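Local coordinates for sugar-binding transport ATP-binding protein (Pyrococcus horikoshii, PDB 1V43) that probably hydrolyses ATP to power sugar uptake, as the nucleotide-binding subunit of an ABC-type sugar transporter, at residues E260-R265 with G331-K336; R306-I311 with V353-D358. All coordinates share one frame; numbering follows the deposited sequence.

In the fold
Both contacts belong to the C-terminal beta domain of this ABC ATPase, away from the ATP site of the P-loop, and their centres are about 13 Å apart. Interaction 1 joins two turns at the surface, one from each of two five-stranded antiparallel sheets; interaction 2 pairs two neighbouring strands within one of these sheets. That sheet is common ground, since strand 333-340 of interaction 1 is one of its edge strands and strands 307-319 and 350-356 of interaction 2 lie further in. The contacts also touch directly, Phe264 CD1 packing 3.9 Å from Leu310 CD2, so the hairpin that supplies one side of interaction 1 also lies against the strand pair of interaction 2.

Interaction 1: residues E260-R265 with G331-K336; sequences EGRGFR and GDELVK
Two glycine-bearing turns meet backbone to backbone here, Gly263 and Gly331 coming within 4.0 Å CA to CA. A side chain on either glycine would run into the opposite turn, and the CA of Gly331 in fact rests 3.4 Å from Gly263 O in a CH...O contact. Beside this, Asp332 N donates to Arg262 O at 2.8 Å, with the donor almost in line with the carbonyl bond. Arg262 sits in the type II turn from Gly261 to Phe264, and its chain, extended from CG to NE, runs past the Glu333 carboxylate. Glu333 OE1 lies 3.3 Å from Arg262 CD, while OE2 reaches Arg262 NH1 only at 3.6 Å. Because OE2 lies well out of the guanidinium plane, no N-H points at it and this long salt bridge works by charge alone; the two planes are 75° apart. An alanine in place of Glu333 would probably leave the Arg262 methylenes without this neighbour and the guanidinium with less opposite charge nearby, though Glu251 still pairs with NH2. The hairpin of strands 258-261 and 264-267 thus meets the turn between strands 323-330 and 333-340, with Leu250 of strand 248-255 packing against both Phe264 and Glu333.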
loop_
_atom_site.group_PDB
_atom_site.type_symbol
_atom_site.label_atom_id
_atom_site.label_comp_id
_atom_site.label_asym_id
_atom_site.label_seq_id
_atom_site.Cartn_x
_atom_site.Cartn_y
_atom_site.Cartn_z
ATOM N N GLU A 260 18.142 -23.125 15.728
ATOM C CA GLU A 260 17.134 -23.287 16.754
ATOM C C GLU A 260 16.862 -21.927 17.375
ATOM O O GLU A 260 17.788 -21.175 17.689
ATOM C CB GLU A 260 17.596 -24.304 17.806
ATOM C CG GLU A 260 18.574 -23.787 18.844
ATOM C CD GLU A 260 17.877 -23.041 19.965
ATOM O OE1 GLU A 260 16.920 -23.605 20.543
ATOM O OE2 GLU A 260 18.285 -21.898 20.269
ATOM N N GLY A 261 15.581 -21.604 17.508
ATOM C CA GLY A 261 15.188 -20.332 18.083
ATOM C C GLY A 261 14.340 -20.545 19.319
ATOM O O GLY A 261 14.302 -21.645 19.874
ATOM N N ARG A 262 13.646 -19.498 19.747
ATOM C CA ARG A 262 12.808 -19.576 20.933
ATOM C C ARG A 262 11.587 -20.469 20.730
ATOM O O ARG A 262 10.477 -19.973 20.528
ATOM C CB ARG A 262 12.352 -18.175 21.342
ATOM C CG ARG A 262 13.475 -17.161 21.447
ATOM C CD ARG A 262 12.907 -15.764 21.626
ATOM N NE ARG A 262 13.877 -14.725 21.290
ATOM C CZ ARG A 262 13.591 -13.427 21.227
ATOM N NH1 ARG A 262 12.356 -13.004 21.479
ATOM N NH2 ARG A 262 14.535 -12.551 20.905
ATOM N N GLY A 263 11.800 -21.784 20.775
ATOM C CA GLY A 263 10.698 -22.719 20.624
ATOM C C GLY A 263 10.575 -23.461 19.306
ATOM O O GLY A 263 9.472 -23.837 18.917
ATOM N N PHE A 264 11.688 -23.679 18.614
ATOM C CA PHE A 264 11.653 -24.398 17.340
ATOM C C PHE A 264 13.058 -24.612 16.799
ATOM O O PHE A 264 14.007 -23.976 17.257
ATOM C CB PHE A 264 10.815 -23.624 16.305
ATOM C CG PHE A 264 11.488 -22.380 15.772
ATOM C CD1 PHE A 264 12.472 -22.467 14.784
ATOM C CD2 PHE A 264 11.165 -21.127 16.281
ATOM C CE1 PHE A 264 13.122 -21.328 14.314
ATOM C CE2 PHE A 264 11.810 -19.976 15.819
ATOM C CZ PHE A 264 12.794 -20.080 14.832
ATOM N N ARG A 265 13.180 -25.510 15.826
ATOM C CA ARG A 265 14.462 -25.799 15.192
ATOM C C ARG A 265 14.234 -25.991 13.703
ATOM O O ARG A 265 13.153 -26.389 13.279
ATOM C CB ARG A 265 15.104 -27.070 15.769
ATOM C CG ARG A 265 14.472 -28.390 15.312
ATOM C CD ARG A 265 15.371 -29.590 15.645
ATOM N NE ARG A 265 16.519 -29.704 14.743
ATOM C CZ ARG A 265 17.544 -30.536 14.926
ATOM N NH1 ARG A 265 17.579 -31.335 15.984
ATOM N NH2 ARG A 265 18.537 -30.581 14.044
ATOM N N GLY A 331 6.625 -21.260 17.848
ATOM C CA GLY A 331 7.146 -21.412 19.191
ATOM C C GLY A 331 6.767 -20.137 19.913
ATOM O O GLY A 331 5.597 -19.755 19.911
ATOM N N ASP A 332 7.748 -19.462 20.506
ATOM C CA ASP A 332 7.496 -18.210 21.223
ATOM C C ASP A 332 7.475 -17.021 20.270
ATOM O O ASP A 332 7.148 -15.899 20.671
ATOM C CB ASP A 332 8.580 -17.953 22.279
ATOM C CG ASP A 332 8.551 -18.958 23.415
ATOM O OD1 ASP A 332 7.470 -19.144 24.019
ATOM O OD2 ASP A 332 9.616 -19.549 23.709
ATOM N N GLU A 333 7.819 -17.274 19.009
ATOM C CA GLU A 333 7.882 -16.218 18.008
ATOM C C GLU A 333 6.611 -16.017 17.192
ATOM O O GLU A 333 5.717 -16.861 17.186
ATOM C CB GLU A 333 9.052 -16.486 17.067
ATOM C CG GLU A 333 9.939 -15.285 16.855
ATOM C CD GLU A 333 10.564 -14.790 18.141
ATOM O OE1 GLU A 333 11.220 -15.597 18.834
ATOM O OE2 GLU A 333 10.402 -13.593 18.457
ATOM N N LEU A 334 6.548 -14.883 16.501
ATOM C CA LEU A 334 5.396 -14.548 15.664
ATOM C C LEU A 334 5.879 -14.132 14.270
ATOM O O LEU A 334 6.627 -13.164 14.127
ATOM C CB LEU A 334 4.614 -13.404 16.307
ATOM C CG LEU A 334 3.219 -13.092 15.769
ATOM C CD1 LEU A 334 2.334 -14.326 15.854
ATOM C CD2 LEU A 334 2.621 -11.957 16.590
ATOM N N VAL A 335 5.460 -14.868 13.246
ATOM C CA VAL A 335 5.868 -14.552 11.880
ATOM C C VAL A 335 4.649 -14.404 10.984
ATOM O O VAL A 335 3.556 -14.855 11.333
ATOM C CB VAL A 335 6.778 -15.653 11.275
ATOM C CG1 VAL A 335 7.993 -15.885 12.165
ATOM C CG2 VAL A 335 5.989 -16.939 11.092
ATOM N N LYS A 336 4.837 -13.772 9.830
ATOM C CA LYS A 336 3.738 -13.588 8.883
ATOM C C LYS A 336 3.932 -14.480 7.685
ATOM O O LYS A 336 5.042 -14.621 7.189
ATOM C CB LYS A 336 3.671 -12.142 8.390
ATOM C CG LYS A 336 3.340 -11.124 9.456
ATOM C CD LYS A 336 3.378 -9.739 8.856
ATOM C CE LYS A 336 3.111 -8.667 9.881
ATOM N NZ LYS A 336 3.098 -7.332 9.228
#

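Interaction 2: residues R306-I311 with V353-D358; sequences RTARLI and VIMDLD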
loop_
_atom_site.group_PDB
_atom_site.type_symbol
_atom_site.label_atom_id
_atom_site.label_comp_id
_atom_site.label_asym_id
_atom_site.label_seq_id
_atom_site.Cartn_x
_atom_site.Cartn_y
_atom_site.Cartn_z
ATOM N N ARG A 306 13.376 -27.886 -1.646
ATOM C CA ARG A 306 13.804 -28.231 -0.295
ATOM C C ARG A 306 12.997 -27.421 0.717
ATOM O O ARG A 306 12.865 -26.210 0.579
ATOM C CB ARG A 306 15.296 -27.945 -0.144
ATOM C CG ARG A 306 16.111 -28.463 -1.331
ATOM C CD ARG A 306 17.610 -28.337 -1.109
ATOM N NE ARG A 306 18.006 -26.966 -0.833
ATOM C CZ ARG A 306 19.241 -26.600 -0.510
ATOM N NH1 ARG A 306 20.205 -27.507 -0.428
ATOM N NH2 ARG A 306 19.507 -25.329 -0.256
ATOM N N THR A 307 12.472 -28.084 1.746
ATOM C CA THR A 307 11.642 -27.391 2.726
ATOM C C THR A 307 11.856 -27.738 4.190
ATOM O O THR A 307 12.536 -28.704 4.536
ATOM C CB THR A 307 10.168 -27.647 2.440
ATOM O OG1 THR A 307 9.926 -29.056 2.529
ATOM C CG2 THR A 307 9.788 -27.152 1.047
ATOM N N ALA A 308 11.248 -26.924 5.042
ATOM C CA ALA A 308 11.294 -27.104 6.484
ATOM C C ALA A 308 9.867 -26.903 6.983
ATOM O O ALA A 308 9.149 -26.028 6.499
ATOM C CB ALA A 308 12.221 -26.093 7.113
ATOM N N ARG A 309 9.461 -27.736 7.934
ATOM C CA ARG A 309 8.122 -27.680 8.517
ATOM C C ARG A 309 8.179 -27.199 9.976
ATOM O O ARG A 309 9.195 -27.367 10.655
ATOM C CB ARG A 309 7.474 -29.073 8.484
ATOM C CG ARG A 309 6.542 -29.367 7.313
ATOM C CD ARG A 309 7.262 -29.645 5.996
ATOM N NE ARG A 309 6.303 -30.032 4.958
ATOM C CZ ARG A 309 6.598 -30.205 3.672
ATOM N NH1 ARG A 309 7.835 -30.031 3.236
ATOM N NH2 ARG A 309 5.649 -30.550 2.814
ATOM N N LEU A 310 7.086 -26.596 10.445
ATOM C CA LEU A 310 6.978 -26.120 11.829
ATOM C C LEU A 310 5.502 -25.909 12.117
ATOM O O LEU A 310 4.876 -25.024 11.537
ATOM C CB LEU A 310 7.705 -24.785 12.046
ATOM C CG LEU A 310 9.070 -24.487 11.424
ATOM C CD1 LEU A 310 8.890 -24.051 9.975
ATOM C CD2 LEU A 310 9.751 -23.370 12.203
ATOM N N ILE A 311 4.938 -26.719 13.003
ATOM C CA ILE A 311 3.527 -26.581 13.333
ATOM C C ILE A 311 3.314 -25.409 14.284
ATOM O O ILE A 311 4.072 -25.219 15.234
ATOM C CB ILE A 311 2.960 -27.881 13.958
ATOM C CG1 ILE A 311 2.881 -28.968 12.878
ATOM C CG2 ILE A 311 1.586 -27.617 14.569
ATOM C CD1 ILE A 311 2.220 -30.269 13.321
ATOM N N VAL A 353 3.354 -24.836 8.868
ATOM C CA VAL A 353 3.994 -23.824 8.055
ATOM C C VAL A 353 5.176 -24.439 7.314
ATOM O O VAL A 353 6.041 -25.074 7.916
ATOM C CB VAL A 353 4.484 -22.659 8.919
ATOM C CG1 VAL A 353 5.184 -21.641 8.043
ATOM C CG2 VAL A 353 3.303 -22.012 9.650
ATOM N N ILE A 354 5.202 -24.247 6.001
ATOM C CA ILE A 354 6.272 -24.779 5.168
ATOM C C ILE A 354 7.177 -23.662 4.651
ATOM O O ILE A 354 6.724 -22.800 3.896
ATOM C CB ILE A 354 5.699 -25.533 3.949
ATOM C CG1 ILE A 354 4.569 -26.463 4.388
ATOM C CG2 ILE A 354 6.793 -26.352 3.287
ATOM C CD1 ILE A 354 3.984 -27.289 3.255
ATOM N N MET A 355 8.446 -23.690 5.057
ATOM C CA MET A 355 9.437 -22.703 4.636
ATOM C C MET A 355 10.263 -23.182 3.431
ATOM O O MET A 355 10.688 -24.351 3.372
ATOM C CB MET A 355 10.421 -22.393 5.775
ATOM C CG MET A 355 9.798 -22.086 7.124
ATOM S SD MET A 355 11.014 -21.424 8.297
ATOM C CE MET A 355 12.527 -22.207 7.706
ATOM N N ASP A 356 10.498 -22.280 2.481
ATOM C CA ASP A 356 11.311 -22.611 1.313
ATOM C C ASP A 356 12.766 -22.358 1.702
ATOM O O ASP A 356 13.223 -21.213 1.736
ATOM C CB ASP A 356 10.955 -21.731 0.106
ATOM C CG ASP A 356 11.673 -22.173 -1.174
ATOM O OD1 ASP A 356 12.772 -22.776 -1.089
ATOM O OD2 ASP A 356 11.147 -21.908 -2.271
ATOM N N LEU A 357 13.481 -23.439 1.991
ATOM C CA LEU A 357 14.877 -23.383 2.398
ATOM C C LEU A 357 15.804 -22.662 1.427
ATOM O O LEU A 357 16.836 -22.127 1.831
ATOM C CB LEU A 357 15.387 -24.809 2.659
ATOM C CG LEU A 357 15.571 -25.221 4.128
ATOM C CD1 LEU A 357 14.588 -24.486 5.024
ATOM C CD2 LEU A 357 15.391 -26.723 4.262
ATOM N N ASP A 358 15.441 -22.637 0.152
ATOM C CA ASP A 358 16.268 -21.971 -0.840
ATOM C C ASP A 358 16.087 -20.454 -0.826
ATOM O O ASP A 358 16.859 -19.729 -1.453
ATOM C CB ASP A 358 15.966 -22.536 -2.229
ATOM C CG ASP A 358 16.550 -23.931 -2.431
ATOM O OD1 ASP A 358 15.911 -24.753 -3.122
ATOM O OD2 ASP A 358 17.656 -24.205 -1.908
HETATM O O HOH W 1 13.385 -24.948 -2.771
#
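Arg306 and Asp358 form a salt bridge just beyond the paired strands, before Thr307 and after Asp356. Asp358 OD2 lies at the guanidinium edge, 2.7 Å from Arg306 NH2, and takes bonds from both NH2 and NE, each weak because strongly bent; the two planes are only 20° apart, and a bend at chi3 (-57°) turns the arginine tip back onto the acid. Next to it, Leu357 N donates to Arg306 O. Further along, Ala308 and Met355 form a hydrogen-bonded pair, the straighter of its two bonds running from Met355 N to Ala308 O at 2.8 Å. Leu310 and Val353 repeat the pattern, although the bond from Leu310 N to Val353 O is weak.

Side chains sort to the two faces of the sheet. On one, Ala308 CB touches Leu357 CD1 at 3.5 Å, and Leu310 CD1 meets Met355 CG at 3.6 Å, the two chains crossing at about a right angle. On the other, Arg309 runs alongside Ile354 and lays a guanidinium face over its CG2, which also packs on Thr307 CB at 3.7 Å.

Behind the salt bridge, a water accepts from Arg306 N and donates to Asp356 OD1 and to Asp358 OD1, the latter at 2.6 Å. Asp356 OD1 also accepts from Asp358 N, an Asx turn that helps set Asp358 in front of the arginine. Ile266 of strand 264-267 lies against Ala308 and Met355, and strand 293-295 flanks strand 350-356 on its other side. Two adjacent antiparallel strands, with an apolar face turned to a second sheet, suit the OB-like beta domain that follows the ATPase domain in MalK-type subunits.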